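Local coordinates for protein Pcdhgb2 (Mus musculus, PDB 5SZR), which probably mediates calcium-dependent cell adhesion as a gamma-protocadherin and may take part in setting up specific neuronal connections, this chain being its extracellular cadherin domains 3 to 6, at residues F10-R15 against F22-V27; T113-P118 against V128-K133; S290-L295 against S310-V315. All coordinates share one frame; numbering follows the deposited sequence.

The three contacts lie in series along a string of cadherin domains, each in a different one, and none touches another. Interactions 1 and 2 have centres about 49 Å apart, interactions 2 and 3 about 54 Å, and the outer two about 100 Å. Interaction 1, which carries a mannose on Ser23, packs one sheet of a beta sandwich on the other; interaction 2 ties the chain to a sheet as it leaves the edge strand; interaction 3 pairs two strands within a sheet. Calcium sites occupy the junctions between domains: the Val315 side chain of interaction 3 is about 8 Å from a calcium ion, the Leu14 side chain of interaction 1 about 12 Å.

Interaction 1: F10-R15 against F22-V27; sequences FSVTLR and FSVLQV. With MAN (alpha-D-mannopyranose), chain S.
Val27 sets its CG1 methyl over one face of the Phe10 ring, 4.0 Å from the ring centroid and 22° off the normal, a CH-pi contact displaced toward the rim. Beside it Leu25 comes in roughly perpendicular to Phe10, with CD2 3.6 Å from Phe10 CB. Val24 has CG1 anti to the backbone N (chi1 168°), which divides its methyls between two neighbours: CG1 meets Val12 CG2 at 3.9 Å, and CG2 meets Leu14 CD1 at 3.7 Å. The other Leu14 branch, CD2, reaches Phe22 CE2 at 4.0 Å, the two side chains passing alongside with opposite headings.

Strands 10-15 and 23-26 run antiparallel at 172°, but their axes stay 8.0 Å apart, as members of the two facing sheets of the cadherin sandwich. Strand 91-101 holds the first by backbone bonds; strand 63-66 flanks the second, where Val24 and Leu25 both face Ile64 in a classic beta bulge, consistent with both reaching strand 10-15. Ser23 points away from that strand and carries an O-linked mannose, bonded from OG to C1, whose O3 lies 2.9 Å from Gln26 N. Every side-chain contact across is carbon to carbon, so apolar packing alone joins the sheets here.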
loop_
_atom_site.group_PDB
_atom_site.type_symbol
_atom_site.label_atom_id
_atom_site.label_comp_id
_atom_site.label_asym_id
_atom_site.label_seq_id
_atom_site.Cartn_x
_atom_site.Cartn_y
_atom_site.Cartn_z
ATOM N N PHE A 10 -28.783 -12.091 -70.469
ATOM C CA PHE A 10 -28.055 -13.123 -69.746
ATOM C C PHE A 10 -27.815 -12.666 -68.309
ATOM O O PHE A 10 -27.668 -11.472 -68.041
ATOM C CB PHE A 10 -26.709 -13.426 -70.417
ATOM C CG PHE A 10 -26.812 -13.850 -71.862
ATOM C CD1 PHE A 10 -26.769 -15.192 -72.209
ATOM C CD2 PHE A 10 -26.922 -12.907 -72.874
ATOM C CE1 PHE A 10 -26.853 -15.588 -73.539
ATOM C CE2 PHE A 10 -27.005 -13.294 -74.200
ATOM C CZ PHE A 10 -26.970 -14.636 -74.534
ATOM N N SER A 11 -27.767 -13.625 -67.383
ATOM C CA SER A 11 -27.520 -13.334 -65.972
ATOM C C SER A 11 -26.410 -14.236 -65.451
ATOM O O SER A 11 -26.500 -15.464 -65.566
ATOM C CB SER A 11 -28.786 -13.514 -65.132
ATOM O OG SER A 11 -29.733 -12.497 -65.407
ATOM N N VAL A 12 -25.369 -13.627 -64.882
ATOM C CA VAL A 12 -24.274 -14.354 -64.252
ATOM C C VAL A 12 -23.995 -13.734 -62.889
ATOM O O VAL A 12 -24.262 -12.551 -62.660
ATOM C CB VAL A 12 -22.990 -14.353 -65.117
ATOM C CG1 VAL A 12 -23.240 -15.025 -66.451
ATOM C CG2 VAL A 12 -22.475 -12.935 -65.315
ATOM N N THR A 13 -23.464 -14.547 -61.978
ATOM C CA THR A 13 -23.031 -14.085 -60.664
ATOM C C THR A 13 -21.533 -14.310 -60.511
ATOM O O THR A 13 -20.992 -15.315 -60.980
ATOM C CB THR A 13 -23.768 -14.798 -59.521
ATOM O OG1 THR A 13 -23.320 -16.156 -59.430
ATOM C CG2 THR A 13 -25.271 -14.771 -59.741
ATOM N N LEU A 14 -20.864 -13.373 -59.845
ATOM C CA LEU A 14 -19.433 -13.463 -59.594
ATOM C C LEU A 14 -19.144 -13.198 -58.126
ATOM O O LEU A 14 -19.705 -12.274 -57.529
ATOM C CB LEU A 14 -18.642 -12.463 -60.449
ATOM C CG LEU A 14 -18.798 -12.494 -61.971
ATOM C CD1 LEU A 14 -17.909 -11.434 -62.615
ATOM C CD2 LEU A 14 -18.484 -13.875 -62.523
ATOM N N ARG A 15 -18.278 -14.022 -57.543
ATOM C CA ARG A 15 -17.762 -13.734 -56.214
ATOM C C ARG A 15 -16.798 -12.557 -56.290
ATOM O O ARG A 15 -16.004 -12.446 -57.228
ATOM C CB ARG A 15 -17.066 -14.963 -55.633
ATOM C CG ARG A 15 -18.004 -16.129 -55.332
ATOM C CD ARG A 15 -17.225 -17.388 -54.982
ATOM N NE ARG A 15 -18.067 -18.412 -54.372
ATOM C CZ ARG A 15 -18.696 -19.370 -55.046
ATOM N NH1 ARG A 15 -19.440 -20.256 -54.398
ATOM N NH2 ARG A 15 -18.585 -19.442 -56.366
ATOM N N PHE A 22 -10.748 -13.381 -64.961
ATOM C CA PHE A 22 -11.724 -14.441 -64.753
ATOM C C PHE A 22 -12.721 -14.475 -65.904
ATOM O O PHE A 22 -13.104 -13.436 -66.447
ATOM C CB PHE A 22 -12.452 -14.228 -63.423
ATOM C CG PHE A 22 -13.291 -15.397 -62.992
ATOM C CD1 PHE A 22 -12.699 -16.528 -62.451
ATOM C CD2 PHE A 22 -14.669 -15.360 -63.111
ATOM C CE1 PHE A 22 -13.466 -17.603 -62.048
ATOM C CE2 PHE A 22 -15.443 -16.434 -62.709
ATOM C CZ PHE A 22 -14.839 -17.556 -62.178
ATOM N N SER A 23 -13.140 -15.682 -66.275
ATOM C CA SER A 23 -14.079 -15.865 -67.376
ATOM C C SER A 23 -15.494 -15.552 -66.902
ATOM O O SER A 23 -16.026 -16.237 -66.022
ATOM C CB SER A 23 -13.985 -17.294 -67.910
ATOM O OG SER A 23 -14.944 -17.533 -68.922
ATOM N N VAL A 24 -16.105 -14.519 -67.483
ATOM C CA VAL A 24 -17.444 -14.096 -67.082
ATOM C C VAL A 24 -18.491 -14.798 -67.933
ATOM O O VAL A 24 -19.352 -15.515 -67.410
ATOM C CB VAL A 24 -17.608 -12.569 -67.186
ATOM C CG1 VAL A 24 -19.075 -12.188 -67.043
ATOM C CG2 VAL A 24 -16.764 -11.867 -66.131
ATOM N N LEU A 25 -18.427 -14.583 -69.246
ATOM C CA LEU A 25 -19.395 -15.117 -70.193
ATOM C C LEU A 25 -18.920 -14.790 -71.598
ATOM O O LEU A 25 -18.262 -13.769 -71.820
ATOM C CB LEU A 25 -20.797 -14.536 -69.965
ATOM C CG LEU A 25 -21.921 -15.120 -70.829
ATOM C CD1 LEU A 25 -22.227 -16.549 -70.408
ATOM C CD2 LEU A 25 -23.176 -14.259 -70.784
ATOM N N GLN A 26 -19.249 -15.668 -72.539
ATOM C CA GLN A 26 -19.085 -15.394 -73.957
ATOM C C GLN A 26 -20.463 -15.318 -74.595
ATOM O O GLN A 26 -21.284 -16.225 -74.419
ATOM C CB GLN A 26 -18.239 -16.466 -74.646
ATOM C CG GLN A 26 -18.061 -16.217 -76.133
ATOM C CD GLN A 26 -17.229 -17.284 -76.816
ATOM O OE1 GLN A 26 -16.824 -18.268 -76.196
ATOM N NE2 GLN A 26 -16.967 -17.090 -78.105
ATOM N N VAL A 27 -20.723 -14.229 -75.312
ATOM C CA VAL A 27 -21.952 -14.064 -76.077
ATOM C C VAL A 27 -21.602 -14.086 -77.559
ATOM O O VAL A 27 -20.590 -13.511 -77.977
ATOM C CB VAL A 27 -22.689 -12.765 -75.697
ATOM C CG1 VAL A 27 -23.330 -12.907 -74.327
ATOM C CG2 VAL A 27 -21.731 -11.581 -75.716
HETATM C C1 MAN S . -14.758 -18.869 -69.427
HETATM C C2 MAN S . -15.449 -18.478 -70.746
HETATM C C3 MAN S . -16.931 -18.141 -70.491
HETATM C C4 MAN S . -17.630 -19.248 -69.675
HETATM C C5 MAN S . -16.851 -19.487 -68.372
HETATM C C6 MAN S . -17.431 -20.605 -67.527
HETATM O O2 MAN S . -15.440 -19.566 -71.677
HETATM O O3 MAN S . -17.643 -17.888 -71.701
HETATM O O4 MAN S . -18.960 -18.860 -69.362
HETATM O O5 MAN S . -15.480 -19.839 -68.693
HETATM O O6 MAN S . -18.828 -20.370 -67.384
#

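Interaction 2: T113-P118 against V128-K133; sequences TSVFTP and VIALIK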
loop_
_atom_site.group_PDB
_atom_site.type_symbol
_atom_site.label_atom_id
_atom_site.label_comp_id
_atom_site.label_asym_id
_atom_site.label_seq_id
_atom_site.Cartn_x
_atom_site.Cartn_y
_atom_site.Cartn_z
ATOM N N THR A 113 -15.610 4.802 -26.658
ATOM C CA THR A 113 -15.710 6.192 -26.237
ATOM C C THR A 113 -16.084 6.253 -24.762
ATOM O O THR A 113 -16.500 5.260 -24.160
ATOM C CB THR A 113 -16.743 6.978 -27.059
ATOM O OG1 THR A 113 -18.037 6.384 -26.906
ATOM C CG2 THR A 113 -16.361 7.005 -28.530
ATOM N N SER A 114 -15.923 7.450 -24.193
ATOM C CA SER A 114 -16.326 7.761 -22.820
ATOM C C SER A 114 -15.751 6.764 -21.818
ATOM O O SER A 114 -16.457 6.226 -20.961
ATOM C CB SER A 114 -17.849 7.835 -22.699
ATOM O OG SER A 114 -18.346 8.995 -23.340
ATOM N N VAL A 115 -14.448 6.516 -21.925
ATOM C CA VAL A 115 -13.774 5.708 -20.918
ATOM C C VAL A 115 -13.660 6.509 -19.624
ATOM O O VAL A 115 -13.171 7.646 -19.620
ATOM C CB VAL A 115 -12.399 5.252 -21.420
ATOM C CG1 VAL A 115 -11.699 4.414 -20.354
ATOM C CG2 VAL A 115 -12.549 4.474 -22.713
ATOM N N PHE A 116 -14.132 5.922 -18.526
ATOM C CA PHE A 116 -14.070 6.517 -17.188
ATOM C C PHE A 116 -12.608 6.570 -16.748
ATOM O O PHE A 116 -12.052 5.571 -16.290
ATOM C CB PHE A 116 -14.920 5.685 -16.229
ATOM C CG PHE A 116 -15.484 6.449 -15.050
ATOM C CD1 PHE A 116 -14.837 7.555 -14.523
ATOM C CD2 PHE A 116 -16.671 6.034 -14.456
ATOM C CE1 PHE A 116 -15.372 8.233 -13.427
ATOM C CE2 PHE A 116 -17.203 6.706 -13.359
ATOM C CZ PHE A 116 -16.554 7.806 -12.850
ATOM N N THR A 117 -11.975 7.732 -16.892
ATOM C CA THR A 117 -10.537 7.870 -16.644
ATOM C C THR A 117 -10.188 9.058 -15.735
ATOM O O THR A 117 -10.366 10.210 -16.125
ATOM C CB THR A 117 -9.757 8.046 -17.974
ATOM O OG1 THR A 117 -9.843 6.850 -18.756
ATOM C CG2 THR A 117 -8.290 8.370 -17.702
ATOM N N PRO A 118 -9.683 8.790 -14.520
ATOM C CA PRO A 118 -9.524 7.471 -13.906
ATOM C C PRO A 118 -10.832 6.958 -13.321
ATOM O O PRO A 118 -11.805 7.711 -13.234
ATOM C CB PRO A 118 -8.500 7.727 -12.799
ATOM C CG PRO A 118 -8.753 9.137 -12.405
ATOM C CD PRO A 118 -9.096 9.853 -13.681
ATOM N N VAL A 128 -20.687 2.492 -15.384
ATOM C CA VAL A 128 -20.440 2.429 -16.822
ATOM C C VAL A 128 -19.027 2.931 -17.093
ATOM O O VAL A 128 -18.741 4.122 -16.948
ATOM C CB VAL A 128 -21.475 3.241 -17.603
ATOM C CG1 VAL A 128 -21.160 3.195 -19.092
ATOM C CG2 VAL A 128 -22.867 2.709 -17.326
ATOM N N ILE A 129 -18.141 2.023 -17.496
ATOM C CA ILE A 129 -16.747 2.379 -17.728
ATOM C C ILE A 129 -16.542 2.953 -19.120
ATOM O O ILE A 129 -15.799 3.922 -19.293
ATOM C CB ILE A 129 -15.847 1.151 -17.506
ATOM C CG1 ILE A 129 -16.060 0.566 -16.113
ATOM C CG2 ILE A 129 -14.384 1.522 -17.693
ATOM C CD1 ILE A 129 -15.214 -0.647 -15.871
ATOM N N ALA A 130 -17.181 2.367 -20.130
ATOM C CA ALA A 130 -16.914 2.762 -21.503
ATOM C C ALA A 130 -18.105 2.390 -22.369
ATOM O O ALA A 130 -18.871 1.477 -22.049
ATOM C CB ALA A 130 -15.636 2.103 -22.032
ATOM N N LEU A 131 -18.245 3.113 -23.474
ATOM C CA LEU A 131 -19.266 2.843 -24.473
ATOM C C LEU A 131 -18.605 2.217 -25.694
ATOM O O LEU A 131 -17.598 2.731 -26.193
ATOM C CB LEU A 131 -20.012 4.125 -24.844
ATOM C CG LEU A 131 -20.710 4.784 -23.652
ATOM C CD1 LEU A 131 -21.352 6.102 -24.054
ATOM C CD2 LEU A 131 -21.740 3.840 -23.050
ATOM N N ILE A 132 -19.169 1.104 -26.160
ATOM C CA ILE A 132 -18.586 0.289 -27.219
ATOM C C ILE A 132 -19.545 0.270 -28.403
ATOM O O ILE A 132 -20.749 0.048 -28.228
ATOM C CB ILE A 132 -18.307 -1.146 -26.735
ATOM C CG1 ILE A 132 -17.543 -1.142 -25.401
ATOM C CG2 ILE A 132 -17.581 -1.944 -27.806
ATOM C CD1 ILE A 132 -16.202 -0.465 -25.453
ATOM N N LYS A 133 -19.011 0.490 -29.603
ATOM C CA LYS A 133 -19.778 0.411 -30.840
ATOM C C LYS A 133 -18.987 -0.398 -31.858
ATOM O O LYS A 133 -17.762 -0.284 -31.932
ATOM C CB LYS A 133 -20.085 1.809 -31.400
ATOM C CG LYS A 133 -21.047 1.809 -32.572
ATOM C CD LYS A 133 -21.055 3.150 -33.293
ATOM C CE LYS A 133 -21.868 3.070 -34.579
ATOM N NZ LYS A 133 -21.735 4.296 -35.417
HETATM O O HOH W 1 -18.329 4.323 -28.942
HETATM O O HOH W 2 -18.946 5.655 -19.481
#
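Thr113 and Leu131 lie on the same face of the sheet, and their side chains cross obliquely with Thr113 OG1 3.6 Å from Leu131 CB. The threonine hydroxyl sits between its backbone N and carbonyl carbon (chi1 60°), a position from which it shares a water with Leu131 O. Next to this pair, Ser114 brings CB to 4.1 Å from Leu131 CD1. Val115 turns CG2 to Ala130 CB at 4.0 Å, while its side chain also touches Ile201 and Leu203 of the facing sheet. The CB of Phe116 starts toward the strand, near Ile129, but the ring swings clear of it, leaving CD2 3.8 Å from Val128 O.

Beneath the side chains the backbone pairing changes. Thr113 and Leu131 form an antiparallel hydrogen-bonded pair, Thr113 N to Leu131 O and Leu131 N to Thr113 O, both 2.9 Å; Phe116 N then bonds to Ile129 O at 2.7 Å. Ile129 and Ala130 form a classic beta bulge facing Leu167. Ser114, with positive phi (53°), brings its O within 2.9 Å of Ile129 O, two acceptors side by side. A second water, donating to Ser114 O and Val128 O, probably eases that closeness, since Ile129 O has the Phe116 N-H.

Interaction 3: S290-L295 against S310-V315; sequences SFQLTL and SMRVLV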
loop_
_atom_site.group_PDB
_atom_site.type_symbol
_atom_site.label_atom_id
_atom_site.label_comp_id
_atom_site.label_asym_id
_atom_site.label_seq_id
_atom_site.Cartn_x
_atom_site.Cartn_y
_atom_site.Cartn_z
ATOM N N SER A 290 5.999 6.031 36.842
ATOM C CA SER A 290 5.401 5.608 35.584
ATOM C C SER A 290 4.193 6.483 35.276
ATOM O O SER A 290 3.520 6.976 36.185
ATOM C CB SER A 290 4.993 4.133 35.648
ATOM O OG SER A 290 4.471 3.692 34.412
ATOM N N PHE A 291 3.921 6.664 33.981
ATOM C CA PHE A 291 2.691 7.319 33.554
ATOM C C PHE A 291 2.253 6.753 32.210
ATOM O O PHE A 291 3.053 6.206 31.446
ATOM C CB PHE A 291 2.839 8.848 33.484
ATOM C CG PHE A 291 3.925 9.325 32.565
ATOM C CD1 PHE A 291 3.639 9.679 31.259
ATOM C CD2 PHE A 291 5.229 9.450 33.016
ATOM C CE1 PHE A 291 4.639 10.128 30.410
ATOM C CE2 PHE A 291 6.233 9.901 32.177
ATOM C CZ PHE A 291 5.938 10.242 30.874
ATOM N N GLN A 292 0.960 6.890 31.934
ATOM C CA GLN A 292 0.346 6.329 30.742
ATOM C C GLN A 292 -0.061 7.432 29.774
ATOM O O GLN A 292 -0.363 8.560 30.172
ATOM C CB GLN A 292 -0.868 5.474 31.104
ATOM C CG GLN A 292 -0.618 3.987 30.939
ATOM C CD GLN A 292 -1.675 3.134 31.609
ATOM O OE1 GLN A 292 -2.264 3.526 32.619
ATOM N NE2 GLN A 292 -1.916 1.951 31.054
ATOM N N LEU A 293 -0.090 7.074 28.494
ATOM C CA LEU A 293 -0.213 8.035 27.411
ATOM C C LEU A 293 -0.953 7.376 26.256
ATOM O O LEU A 293 -0.700 6.210 25.941
ATOM C CB LEU A 293 1.178 8.500 26.966
ATOM C CG LEU A 293 1.349 9.818 26.225
ATOM C CD1 LEU A 293 0.982 10.969 27.143
ATOM C CD2 LEU A 293 2.784 9.941 25.734
ATOM N N THR A 294 -1.862 8.119 25.625
ATOM C CA THR A 294 -2.575 7.635 24.442
ATOM C C THR A 294 -2.295 8.572 23.274
ATOM O O THR A 294 -2.695 9.741 23.300
ATOM C CB THR A 294 -4.077 7.524 24.696
ATOM O OG1 THR A 294 -4.327 6.460 25.623
ATOM C CG2 THR A 294 -4.804 7.222 23.390
ATOM N N LEU A 295 -1.620 8.058 22.253
ATOM C CA LEU A 295 -1.313 8.818 21.051
ATOM C C LEU A 295 -2.271 8.435 19.927
ATOM O O LEU A 295 -2.905 7.376 19.952
ATOM C CB LEU A 295 0.135 8.586 20.611
ATOM C CG LEU A 295 1.214 8.951 21.633
ATOM C CD1 LEU A 295 1.596 7.737 22.468
ATOM C CD2 LEU A 295 2.439 9.552 20.957
ATOM N N SER A 310 -1.660 2.970 22.831
ATOM C CA SER A 310 -1.305 3.243 24.216
ATOM C C SER A 310 0.208 3.197 24.383
ATOM O O SER A 310 0.870 2.279 23.885
ATOM C CB SER A 310 -1.969 2.242 25.162
ATOM O OG SER A 310 -1.573 2.480 26.505
ATOM N N MET A 311 0.751 4.187 25.083
ATOM C CA MET A 311 2.161 4.207 25.446
ATOM C C MET A 311 2.287 4.299 26.958
ATOM O O MET A 311 1.624 5.127 27.590
ATOM C CB MET A 311 2.897 5.374 24.788
ATOM C CG MET A 311 4.328 5.521 25.261
ATOM S SD MET A 311 5.191 6.911 24.522
ATOM C CE MET A 311 5.630 6.231 22.924
ATOM N N ARG A 312 3.129 3.448 27.534
ATOM C CA ARG A 312 3.491 3.534 28.941
ATOM C C ARG A 312 4.962 3.912 29.054
ATOM O O ARG A 312 5.812 3.350 28.356
ATOM C CB ARG A 312 3.218 2.218 29.673
ATOM C CG ARG A 312 3.647 2.251 31.130
ATOM C CD ARG A 312 3.258 0.985 31.874
ATOM N NE ARG A 312 1.833 0.938 32.194
ATOM C CZ ARG A 312 1.287 1.524 33.256
ATOM N NH1 ARG A 312 2.044 2.211 34.103
ATOM N NH2 ARG A 312 -0.016 1.423 33.474
ATOM N N VAL A 313 5.254 4.871 29.925
ATOM C CA VAL A 313 6.604 5.386 30.109
ATOM C C VAL A 313 7.055 5.027 31.520
ATOM O O VAL A 313 6.406 5.409 32.502
ATOM C CB VAL A 313 6.661 6.903 29.871
ATOM C CG1 VAL A 313 8.067 7.430 30.108
ATOM C CG2 VAL A 313 6.190 7.225 28.452
ATOM N N LEU A 314 8.152 4.280 31.621
ATOM C CA LEU A 314 8.711 3.867 32.902
ATOM C C LEU A 314 9.914 4.744 33.223
ATOM O O LEU A 314 10.912 4.732 32.496
ATOM C CB LEU A 314 9.107 2.391 32.881
ATOM C CG LEU A 314 7.928 1.414 32.926
ATOM C CD1 LEU A 314 8.378 -0.011 32.641
ATOM C CD2 LEU A 314 7.242 1.506 34.281
ATOM N N VAL A 315 9.807 5.514 34.300
ATOM C CA VAL A 315 10.891 6.386 34.736
ATOM C C VAL A 315 11.913 5.540 35.486
ATOM O O VAL A 315 11.589 4.907 36.497
ATOM C CB VAL A 315 10.357 7.526 35.612
ATOM C CG1 VAL A 315 11.498 8.396 36.113
ATOM C CG2 VAL A 315 9.342 8.352 34.832
#
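Arg312 runs out extended through CG (chi1 177°), then turns at chi3 (-76°), which brings its guanidinium across to the side chains of Ser290 and Gln292. Ser290 OG meets it near the guanidinium plane: Arg312 NH1 donates to Ser290 OG at 2.9 Å, the angle at hydrogen a bent 135°. The same hydroxyl donates to Val313 O at 3.2 Å from above the carbonyl plane, and Phe291 N supplies that oxygen with a second donor. Gln292 CG lies over one face of the guanidinium. An alanine in place of Arg312 removes the NH1 donor and the guanidinium face, which is likely to leave Ser290 OG without its charged partner and the Gln292 side chain freer to turn.

On the other face of the sheet Phe291 and Val313 point the same way, Val313 CB lying over one face of the Phe291 ring, offset toward the rim, 3.8 Å from the centroid in a CH-pi contact. Met311 runs beside Leu293, its SD 4.1 Å from Leu293 CD2, and Leu295 CD1 packs on Met311 CB at 3.6 Å. These strands form the antiparallel hairpin amid a four-stranded sheet, between strands 250-257 and 219-225. Their apolar face reaches Val268 and Val270 of the opposing sheet, and Phe283 meets the Phe291 ring edge-to-face.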